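Local coordinates for protein precorrin-6Y C5,15-methyltransferase (PDB 3HM2) that probably transfers methyl groups from S-adenosyl-L-methionine to a precorrin during adenosylcobalamin biosynthesis, this chain being its C-terminal methyltransferase domain, at residues His26-Asp31 and Asn94-Phe99; Glu42-Thr47 and Leu72-Arg77; Arg122-Ala127 and Gln172-Lys177. All coordinates share one frame; numbering follows the deposited sequence.

Contact 1. Residues His26-Asp31 and Asn94-Phe99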
loop_
_atom_site.group_PDB
_atom_site.type_symbol
_atom_site.label_atom_id
_atom_site.label_comp_id
_atom_site.label_asym_id
_atom_site.label_seq_id
_atom_site.Cartn_x
_atom_site.Cartn_y
_atom_site.Cartn_z
ATOM N N HIS A 26 28.993 -22.824 -4.863
ATOM C CA HIS A 26 29.534 -23.524 -3.710
ATOM C C HIS A 26 28.951 -22.970 -2.410
ATOM O O HIS A 26 29.597 -22.982 -1.350
ATOM C CB HIS A 26 31.067 -23.517 -3.722
ATOM C CG HIS A 26 31.680 -23.206 -5.061
ATOM N ND1 HIS A 26 32.174 -24.180 -5.905
ATOM C CD2 HIS A 26 31.929 -22.019 -5.675
ATOM C CE1 HIS A 26 32.675 -23.608 -6.987
ATOM N NE2 HIS A 26 32.537 -22.298 -6.872
ATOM N N GLU A 27 27.715 -22.485 -2.512
ATOM C CA GLU A 27 27.003 -21.943 -1.368
ATOM C C GLU A 27 25.998 -22.924 -0.760
ATOM O O GLU A 27 25.426 -23.748 -1.453
ATOM C CB GLU A 27 26.390 -20.557 -1.674
ATOM C CG GLU A 27 27.341 -19.408 -1.274
ATOM C CD GLU A 27 26.964 -18.034 -1.838
ATOM O OE1 GLU A 27 25.775 -17.665 -1.741
ATOM O OE2 GLU A 27 27.866 -17.311 -2.344
ATOM N N THR A 28 25.838 -22.838 0.562
ATOM C CA THR A 28 24.935 -23.686 1.326
ATOM C C THR A 28 23.900 -22.840 2.050
ATOM O O THR A 28 24.259 -22.055 2.944
ATOM C CB THR A 28 25.709 -24.482 2.399
ATOM O OG1 THR A 28 26.788 -25.186 1.782
ATOM C CG2 THR A 28 24.790 -25.460 3.117
ATOM N N LEU A 29 22.626 -22.989 1.681
ATOM C CA LEU A 29 21.551 -22.354 2.447
ATOM C C LEU A 29 21.065 -23.165 3.645
ATOM O O LEU A 29 20.761 -24.342 3.484
ATOM C CB LEU A 29 20.326 -22.074 1.568
ATOM C CG LEU A 29 19.126 -21.538 2.367
ATOM C CD1 LEU A 29 19.348 -20.086 2.788
ATOM C CD2 LEU A 29 17.848 -21.662 1.592
ATOM N N TRP A 30 20.970 -22.534 4.828
ATOM C CA TRP A 30 20.074 -23.040 5.866
ATOM C C TRP A 30 18.717 -22.400 5.641
ATOM O O TRP A 30 18.558 -21.185 5.728
ATOM C CB TRP A 30 20.568 -22.772 7.284
ATOM C CG TRP A 30 21.653 -23.732 7.712
ATOM C CD1 TRP A 30 22.336 -24.639 6.922
ATOM C CD2 TRP A 30 22.201 -23.870 9.033
ATOM N NE1 TRP A 30 23.266 -25.332 7.684
ATOM C CE2 TRP A 30 23.197 -24.875 8.978
ATOM C CE3 TRP A 30 21.944 -23.244 10.266
ATOM C CZ2 TRP A 30 23.940 -25.234 10.095
ATOM C CZ3 TRP A 30 22.674 -23.621 11.376
ATOM C CH2 TRP A 30 23.647 -24.612 11.286
ATOM N N ASP A 31 17.727 -23.235 5.348
ATOM C CA ASP A 31 16.347 -22.777 5.230
ATOM C C ASP A 31 15.514 -23.219 6.429
ATOM O O ASP A 31 15.102 -24.375 6.519
ATOM C CB ASP A 31 15.719 -23.295 3.935
ATOM C CG ASP A 31 14.223 -23.506 4.056
ATOM O OD1 ASP A 31 13.607 -22.899 4.957
ATOM O OD2 ASP A 31 13.663 -24.280 3.251
ATOM N N ASN A 94 29.352 -25.068 8.678
ATOM C CA ASN A 94 28.670 -23.775 8.830
ATOM C C ASN A 94 27.986 -23.365 7.546
ATOM O O ASN A 94 28.636 -23.409 6.496
ATOM C CB ASN A 94 29.662 -22.676 9.140
ATOM C CG ASN A 94 29.952 -22.552 10.600
ATOM O OD1 ASN A 94 30.980 -22.004 10.990
ATOM N ND2 ASN A 94 29.050 -23.044 11.426
ATOM N N PRO A 95 26.703 -22.919 7.632
ATOM C CA PRO A 95 25.887 -22.463 6.498
ATOM C C PRO A 95 26.533 -21.263 5.807
ATOM O O PRO A 95 27.272 -20.527 6.478
ATOM C CB PRO A 95 24.622 -21.975 7.193
ATOM C CG PRO A 95 25.118 -21.562 8.535
ATOM C CD PRO A 95 25.973 -22.691 8.894
ATOM N N ASP A 96 26.252 -21.057 4.516
ATOM C CA ASP A 96 26.756 -19.884 3.804
ATOM C C ASP A 96 25.709 -18.750 3.846
ATOM O O ASP A 96 26.023 -17.584 4.062
ATOM C CB ASP A 96 27.149 -20.251 2.356
ATOM C CG ASP A 96 28.530 -20.876 2.254
ATOM O OD1 ASP A 96 29.505 -20.108 2.292
ATOM O OD2 ASP A 96 28.652 -22.122 2.093
ATOM N N VAL A 97 24.460 -19.104 3.615
ATOM C CA VAL A 97 23.370 -18.156 3.701
ATOM C C VAL A 97 22.308 -18.833 4.586
ATOM O O VAL A 97 22.280 -20.072 4.670
ATOM C CB VAL A 97 22.850 -17.874 2.314
ATOM C CG1 VAL A 97 22.258 -16.504 2.245
ATOM C CG2 VAL A 97 23.997 -17.918 1.396
ATOM N N ILE A 98 21.488 -18.049 5.287
ATOM C CA ILE A 98 20.305 -18.596 5.955
ATOM C C ILE A 98 19.085 -17.821 5.561
ATOM O O ILE A 98 19.172 -16.656 5.229
ATOM C CB ILE A 98 20.399 -18.507 7.434
ATOM C CG1 ILE A 98 21.490 -19.435 7.904
ATOM C CG2 ILE A 98 19.056 -18.872 8.096
ATOM C CD1 ILE A 98 22.216 -18.887 9.088
ATOM N N PHE A 99 17.942 -18.491 5.602
ATOM C CA PHE A 99 16.681 -17.827 5.370
ATOM C C PHE A 99 15.734 -18.292 6.455
ATOM O O PHE A 99 15.612 -19.501 6.650
ATOM C CB PHE A 99 16.059 -18.169 3.990
ATOM C CG PHE A 99 14.617 -17.673 3.854
ATOM C CD1 PHE A 99 14.337 -16.418 3.324
ATOM C CD2 PHE A 99 13.546 -18.434 4.341
ATOM C CE1 PHE A 99 13.034 -15.952 3.262
ATOM C CE2 PHE A 99 12.237 -17.957 4.271
ATOM C CZ PHE A 99 11.993 -16.716 3.729
#
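Pro95 lies over one face of the Trp30 indole, the two side chains crossing at a slant. Pro95 CB stands 3.4 Å from the centroid of the Trp30 five-membered ring and 6° off its normal, a CH-pi contact, while Pro95 CD lies over the rim of the six-membered ring, 3.5 Å from Trp30 CZ2. With CG turned beside its own backbone N (chi1 -78°), the indole reaches back over the proline. Phe88 stacks on the same indole and Phe55 meets it edge-to-face.

Asp96, the last residue before strand 97-100, donates its N to Thr28 O at 2.7 Å, in the carbonyl plane, and Val97 N reaches that oxygen at 3.0 Å, so two successive N-H groups grip one carbonyl. Asp96 OD2 turns back to Thr28 N in a weak bond.

From Val97 onward the strands run parallel, with Trp30 N on Val97 O and Phe99 N on Trp30 O, both 2.8 Å. They are neighbours, first and fourth in chain order, in the middle of the Rossmann-like methyltransferase sheet. Backbone bonds thus fix the register, whereas the indole is held by CH-pi, aromatic and other apolar contacts; its buried NE1 has no partner in the model.

Contact 2. Residues Glu42-Thr47 and Leu72-Arg77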
loop_
_atom_site.group_PDB
_atom_site.type_symbol
_atom_site.label_atom_id
_atom_site.label_comp_id
_atom_site.label_asym_id
_atom_site.label_seq_id
_atom_site.Cartn_x
_atom_site.Cartn_y
_atom_site.Cartn_z
ATOM N N GLU A 42 13.881 -24.580 -4.565
ATOM C CA GLU A 42 14.033 -23.561 -5.597
ATOM C C GLU A 42 15.448 -22.991 -5.604
ATOM O O GLU A 42 16.081 -22.889 -6.655
ATOM C CB GLU A 42 13.015 -22.437 -5.394
ATOM C CG GLU A 42 13.117 -21.316 -6.415
ATOM C CD GLU A 42 13.208 -21.830 -7.838
ATOM O OE1 GLU A 42 12.397 -22.703 -8.209
ATOM O OE2 GLU A 42 14.093 -21.362 -8.586
ATOM N N TRP A 43 15.938 -22.622 -4.425
ATOM C CA TRP A 43 17.332 -22.265 -4.259
ATOM C C TRP A 43 18.166 -23.311 -4.989
ATOM O O TRP A 43 19.061 -22.975 -5.746
ATOM C CB TRP A 43 17.644 -22.231 -2.750
ATOM C CG TRP A 43 19.129 -22.282 -2.335
ATOM C CD1 TRP A 43 19.966 -23.377 -2.377
ATOM C CD2 TRP A 43 19.916 -21.209 -1.768
ATOM N NE1 TRP A 43 21.217 -23.043 -1.903
ATOM C CE2 TRP A 43 21.214 -21.723 -1.525
ATOM C CE3 TRP A 43 19.655 -19.867 -1.458
ATOM C CZ2 TRP A 43 22.238 -20.939 -0.987
ATOM C CZ3 TRP A 43 20.677 -19.095 -0.927
ATOM C CH2 TRP A 43 21.947 -19.631 -0.698
ATOM N N LEU A 44 17.853 -24.586 -4.785
ATOM C CA LEU A 44 18.634 -25.659 -5.396
ATOM C C LEU A 44 18.331 -25.750 -6.869
ATOM O O LEU A 44 19.234 -25.953 -7.689
ATOM C CB LEU A 44 18.319 -27.007 -4.755
ATOM C CG LEU A 44 18.859 -27.428 -3.391
ATOM C CD1 LEU A 44 18.707 -28.917 -3.302
ATOM C CD2 LEU A 44 20.328 -27.016 -3.114
ATOM N N ARG A 45 17.049 -25.602 -7.197
ATOM C CA ARG A 45 16.594 -25.763 -8.562
ATOM C C ARG A 45 16.625 -24.445 -9.320
ATOM O O ARG A 45 15.783 -24.207 -10.180
ATOM C CB ARG A 45 15.180 -26.343 -8.605
ATOM C CG ARG A 45 15.046 -27.509 -9.581
ATOM C CD ARG A 45 13.964 -27.270 -10.631
ATOM N NE ARG A 45 12.748 -26.663 -10.089
ATOM C CZ ARG A 45 12.294 -25.452 -10.414
ATOM N NH1 ARG A 45 12.948 -24.687 -11.283
ATOM N NH2 ARG A 45 11.171 -25.002 -9.870
ATOM N N SER A 46 17.595 -23.597 -8.996
ATOM C CA SER A 46 17.771 -22.330 -9.697
ATOM C C SER A 46 19.247 -22.038 -9.945
ATOM O O SER A 46 19.591 -21.134 -10.705
ATOM C CB SER A 46 17.135 -21.187 -8.904
ATOM O OG SER A 46 18.004 -20.729 -7.882
ATOM N N THR A 47 20.115 -22.810 -9.300
ATOM C CA THR A 47 21.553 -22.590 -9.393
ATOM C C THR A 47 22.320 -23.905 -9.294
ATOM O O THR A 47 22.394 -24.513 -8.226
ATOM C CB THR A 47 22.049 -21.634 -8.292
ATOM O OG1 THR A 47 21.109 -20.567 -8.122
ATOM C CG2 THR A 47 23.406 -21.054 -8.663
ATOM N N LEU A 72 12.364 -33.234 -8.415
ATOM C CA LEU A 72 12.973 -32.122 -9.135
ATOM C C LEU A 72 14.452 -32.379 -9.398
ATOM O O LEU A 72 15.219 -31.449 -9.648
ATOM C CB LEU A 72 12.797 -30.818 -8.354
ATOM C CG LEU A 72 11.406 -30.181 -8.400
ATOM C CD1 LEU A 72 11.322 -29.001 -7.445
ATOM C CD2 LEU A 72 11.058 -29.754 -9.819
ATOM N N GLY A 73 14.846 -33.647 -9.342
ATOM C CA GLY A 73 16.232 -34.024 -9.551
ATOM C C GLY A 73 17.182 -33.264 -8.647
ATOM O O GLY A 73 18.382 -33.190 -8.913
ATOM N N VAL A 74 16.644 -32.697 -7.572
ATOM C CA VAL A 74 17.462 -32.031 -6.566
ATOM C C VAL A 74 17.528 -32.849 -5.280
ATOM O O VAL A 74 17.606 -32.294 -4.183
ATOM C CB VAL A 74 16.923 -30.624 -6.241
ATOM C CG1 VAL A 74 18.050 -29.725 -5.757
ATOM C CG2 VAL A 74 16.239 -30.026 -7.460
ATOM N N SER A 75 17.496 -34.169 -5.422
ATOM C CA SER A 75 17.589 -35.077 -4.262
ATOM C C SER A 75 18.999 -35.166 -3.624
ATOM O O SER A 75 19.150 -35.463 -2.435
ATOM C CB SER A 75 17.105 -36.479 -4.677
ATOM O OG SER A 75 17.351 -36.735 -6.061
ATOM N N ASP A 76 20.022 -34.895 -4.430
ATOM C CA ASP A 76 21.403 -35.166 -4.051
ATOM C C ASP A 76 22.188 -33.936 -3.587
ATOM O O ASP A 76 23.428 -33.956 -3.552
ATOM C CB ASP A 76 22.141 -35.877 -5.201
ATOM C CG ASP A 76 22.050 -35.123 -6.533
ATOM O OD1 ASP A 76 22.493 -35.680 -7.562
ATOM O OD2 ASP A 76 21.547 -33.979 -6.554
ATOM N N ARG A 77 21.471 -32.876 -3.222
ATOM C CA ARG A 77 22.113 -31.654 -2.753
ATOM C C ARG A 77 21.288 -31.045 -1.629
ATOM O O ARG A 77 21.501 -29.906 -1.221
ATOM C CB ARG A 77 22.279 -30.657 -3.906
ATOM C CG ARG A 77 22.384 -31.324 -5.275
ATOM C CD ARG A 77 22.938 -30.384 -6.307
ATOM N NE ARG A 77 22.627 -28.981 -6.018
ATOM C CZ ARG A 77 21.772 -28.244 -6.712
ATOM N NH1 ARG A 77 21.588 -26.996 -6.384
ATOM N NH2 ARG A 77 21.105 -28.759 -7.742
#
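Leu44 O, at the C-terminal end of helix 38-44, is gripped by the guanidinium of Arg77. NH1 of Arg77 gives the main bond to Leu44 O, 2.9 Å long with 156° at the hydrogen, and Arg77 NH2 adds a weak one. The oxygen lies at the guanidinium edge, close to its plane, and the donor meets the carbonyl well to one side, with a C=O...N angle of 111°. A bend at chi3 (-29°) brings the group round to this position. NH1 is also hydrogen-bonded to Thr50 OG1, so one nitrogen ties the helix end to the start of the next strand.

The Leu44 side chain slides past that of Arg77 in the opposite direction, its CD2 3.5 Å from Arg77 NH1. Leu44 also faces Val74, but their modelled approach is too close to be trusted.

Arg45 crosses Val74 at about a right angle, with Arg45 CG 3.5 Å from Val74 CG2. Arg45 NE also lies 3.5 Å from Leu72 CD2, the two side chains crossing at a slant, and is buried with no modelled partner.

Gly73, with positive phi, closes helix 59-70 in a Schellman motif. The contact joins the end of helix 38-44 to the loop between helix 59-70 and strand 78-81; the two helices belong to successive beta-alpha-beta crossovers, with Leu44 resting on strand 50-55 and the Arg77 backbone bonded to its Ala52.

Contact 3. Residues Arg122-Ala127 and Gln172-Lys177; sequences RLVANA and QWTVVK
Ala125 and Trp173 form a hydrogen-bonded antiparallel pair: Trp173 N donates to Ala125 O at 2.9 Å, and Ala125 N returns a bond to Trp173 O, an oxygen less surely placed. The ladder then slackens, and both backbone bonds between Leu123 and Val175 are weak. A CA-H...O contact from Gln172 CA to Ala125 O, 3.0 Å, adds a weaker approach to that carbonyl.

Side-chain amides supply the other polar link. Gln172 NE2 donates to Asn126 OD1 at 2.9 Å, on a lone pair and 163° at the hydrogen, and the two amide planes are 7° apart. The glutamine is extended with CG anti to its N (chi1 -154°), which lays it alongside the asparagine.

In the strand order 3-2-1-4-5-7-6 of the class I methyltransferase fold, this is the step from the fifth strand to the seventh, where the sheet turns from parallel to antiparallel.

Carbon contacts fall on both faces. Val124 lies beside Thr174, its CG1 3.6 Å from Thr174 CB, on the side where helix 9-21 covers Val124. Arg122 CG touches Val176 CG2 at 3.9 Å, while the Arg122 guanidinium goes to Glu27. On the opposite face, Leu123 CB and Val175 CG1 are 4.3 Å apart, and Trp173 packs against helix 130-143.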
loop_
_atom_site.group_PDB
_atom_site.type_symbol
_atom_site.label_atom_id
_atom_site.label_comp_id
_atom_site.label_asym_id
_atom_site.label_seq_id
_atom_site.Cartn_x
_atom_site.Cartn_y
_atom_site.Cartn_z
ATOM N N ARG A 122 25.291 -14.173 4.862
ATOM C CA ARG A 122 24.032 -13.522 4.521
ATOM C C ARG A 122 22.850 -14.228 5.177
ATOM O O ARG A 122 22.730 -15.452 5.109
ATOM C CB ARG A 122 23.844 -13.481 3.004
ATOM C CG ARG A 122 24.813 -12.559 2.283
ATOM C CD ARG A 122 24.901 -12.897 0.803
ATOM N NE ARG A 122 25.891 -13.936 0.538
ATOM C CZ ARG A 122 25.783 -14.842 -0.429
ATOM N NH1 ARG A 122 24.725 -14.838 -1.228
ATOM N NH2 ARG A 122 26.734 -15.752 -0.598
ATOM N N LEU A 123 21.979 -13.450 5.812
ATOM C CA LEU A 123 20.646 -13.943 6.210
ATOM C C LEU A 123 19.473 -13.052 5.778
ATOM O O LEU A 123 19.442 -11.854 6.086
ATOM C CB LEU A 123 20.535 -14.177 7.721
ATOM C CG LEU A 123 19.242 -14.898 8.131
ATOM C CD1 LEU A 123 19.450 -15.728 9.420
ATOM C CD2 LEU A 123 18.031 -13.955 8.252
ATOM N N VAL A 124 18.493 -13.668 5.111
ATOM C CA VAL A 124 17.270 -12.991 4.728
ATOM C C VAL A 124 16.098 -13.585 5.484
ATOM O O VAL A 124 15.907 -14.788 5.479
ATOM C CB VAL A 124 17.075 -13.136 3.245
ATOM C CG1 VAL A 124 16.243 -11.979 2.702
ATOM C CG2 VAL A 124 18.443 -13.153 2.587
ATOM N N ALA A 125 15.342 -12.739 6.180
ATOM C CA ALA A 125 14.204 -13.191 6.990
ATOM C C ALA A 125 12.861 -12.566 6.576
ATOM O O ALA A 125 12.818 -11.495 5.991
ATOM C CB ALA A 125 14.473 -12.954 8.477
ATOM N N ASN A 126 11.779 -13.279 6.872
ATOM C CA ASN A 126 10.431 -12.852 6.553
ATOM C C ASN A 126 9.624 -12.770 7.789
ATOM O O ASN A 126 9.723 -13.638 8.662
ATOM C CB ASN A 126 9.734 -13.861 5.664
ATOM C CG ASN A 126 9.984 -13.607 4.223
ATOM O OD1 ASN A 126 10.839 -12.796 3.870
ATOM N ND2 ASN A 126 9.244 -14.297 3.366
ATOM N N ALA A 127 8.785 -11.741 7.836
ATOM C CA ALA A 127 7.892 -11.488 8.949
ATOM C C ALA A 127 6.559 -11.191 8.323
ATOM O O ALA A 127 6.500 -10.689 7.212
ATOM C CB ALA A 127 8.370 -10.268 9.780
ATOM N N GLN A 172 10.821 -8.114 5.165
ATOM C CA GLN A 172 11.985 -8.864 4.771
ATOM C C GLN A 172 13.225 -8.151 5.204
ATOM O O GLN A 172 13.486 -7.004 4.843
ATOM C CB GLN A 172 12.020 -9.116 3.261
ATOM C CG GLN A 172 12.807 -10.342 2.900
ATOM C CD GLN A 172 12.575 -10.766 1.480
ATOM O OE1 GLN A 172 13.173 -10.218 0.540
ATOM N NE2 GLN A 172 11.707 -11.755 1.304
ATOM N N TRP A 173 13.990 -8.874 5.996
ATOM C CA TRP A 173 15.297 -8.437 6.408
ATOM C C TRP A 173 16.340 -9.230 5.620
ATOM O O TRP A 173 16.356 -10.455 5.658
ATOM C CB TRP A 173 15.428 -8.614 7.928
ATOM C CG TRP A 173 16.613 -7.949 8.498
ATOM C CD1 TRP A 173 17.118 -6.727 8.150
ATOM C CD2 TRP A 173 17.469 -8.467 9.506
ATOM N NE1 TRP A 173 18.250 -6.459 8.877
ATOM C CE2 TRP A 173 18.486 -7.510 9.723
ATOM C CE3 TRP A 173 17.494 -9.655 10.234
ATOM C CZ2 TRP A 173 19.509 -7.701 10.653
ATOM C CZ3 TRP A 173 18.507 -9.842 11.161
ATOM C CH2 TRP A 173 19.505 -8.864 11.359
ATOM N N THR A 174 17.164 -8.520 4.850
ATOM C CA THR A 174 18.354 -9.105 4.263
ATOM C C THR A 174 19.624 -8.416 4.756
ATOM O O THR A 174 19.703 -7.189 4.848
ATOM C CB THR A 174 18.347 -9.063 2.758
ATOM O OG1 THR A 174 19.477 -9.790 2.282
ATOM C CG2 THR A 174 18.485 -7.660 2.288
ATOM N N VAL A 175 20.639 -9.215 5.057
ATOM C CA VAL A 175 21.844 -8.680 5.675
ATOM C C VAL A 175 23.146 -9.435 5.248
ATOM O O VAL A 175 23.096 -10.540 4.671
ATOM C CB VAL A 175 21.626 -8.596 7.229
ATOM C CG1 VAL A 175 21.324 -9.984 7.812
ATOM C CG2 VAL A 175 22.789 -7.887 7.947
ATOM N N VAL A 176 24.295 -8.796 5.469
ATOM C CA VAL A 176 25.595 -9.452 5.375
ATOM C C VAL A 176 26.263 -9.290 6.758
ATOM O O VAL A 176 26.314 -8.182 7.293
ATOM C CB VAL A 176 26.448 -8.829 4.245
ATOM C CG1 VAL A 176 27.744 -9.587 4.061
ATOM C CG2 VAL A 176 25.672 -8.840 2.950
ATOM N N LYS A 177 26.746 -10.381 7.357
ATOM C CA LYS A 177 27.287 -10.323 8.730
ATOM C C LYS A 177 28.546 -9.451 8.885
ATOM O O LYS A 177 29.604 -9.763 8.336
ATOM C CB LYS A 177 27.528 -11.739 9.297
ATOM C CG LYS A 177 27.665 -11.811 10.834
ATOM C CD LYS A 177 27.236 -13.196 11.389
ATOM C CE LYS A 177 27.480 -13.297 12.884
ATOM N NZ LYS A 177 27.644 -14.697 13.421
#

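Contacts 1 and 3 belong to one sheet, their centres 12 Å apart. Strand 97-100 is the neighbour of strand 122-127; a probable hydrogen bond runs from Ile98 N to Arg122 O, 2.9 Å. Contact 2 is nested within the chain loop that contact 1 closes, with centres 14 Å apart; Trp43 joins them, its CH2 3.4 Å from Val97 CG2. Contacts 2 and 3 do not touch, their nearest atoms being about 6 Å apart. All three lie away from Glu59, Glu60 and Glu63, which bind calcium or magnesium in a crystal of this protein, though no metal is bound to this chain. Asp31 of contact 1 weakly bonds Gly37 in a glycine-rich turn consistent with S-adenosyl-L-methionine binding.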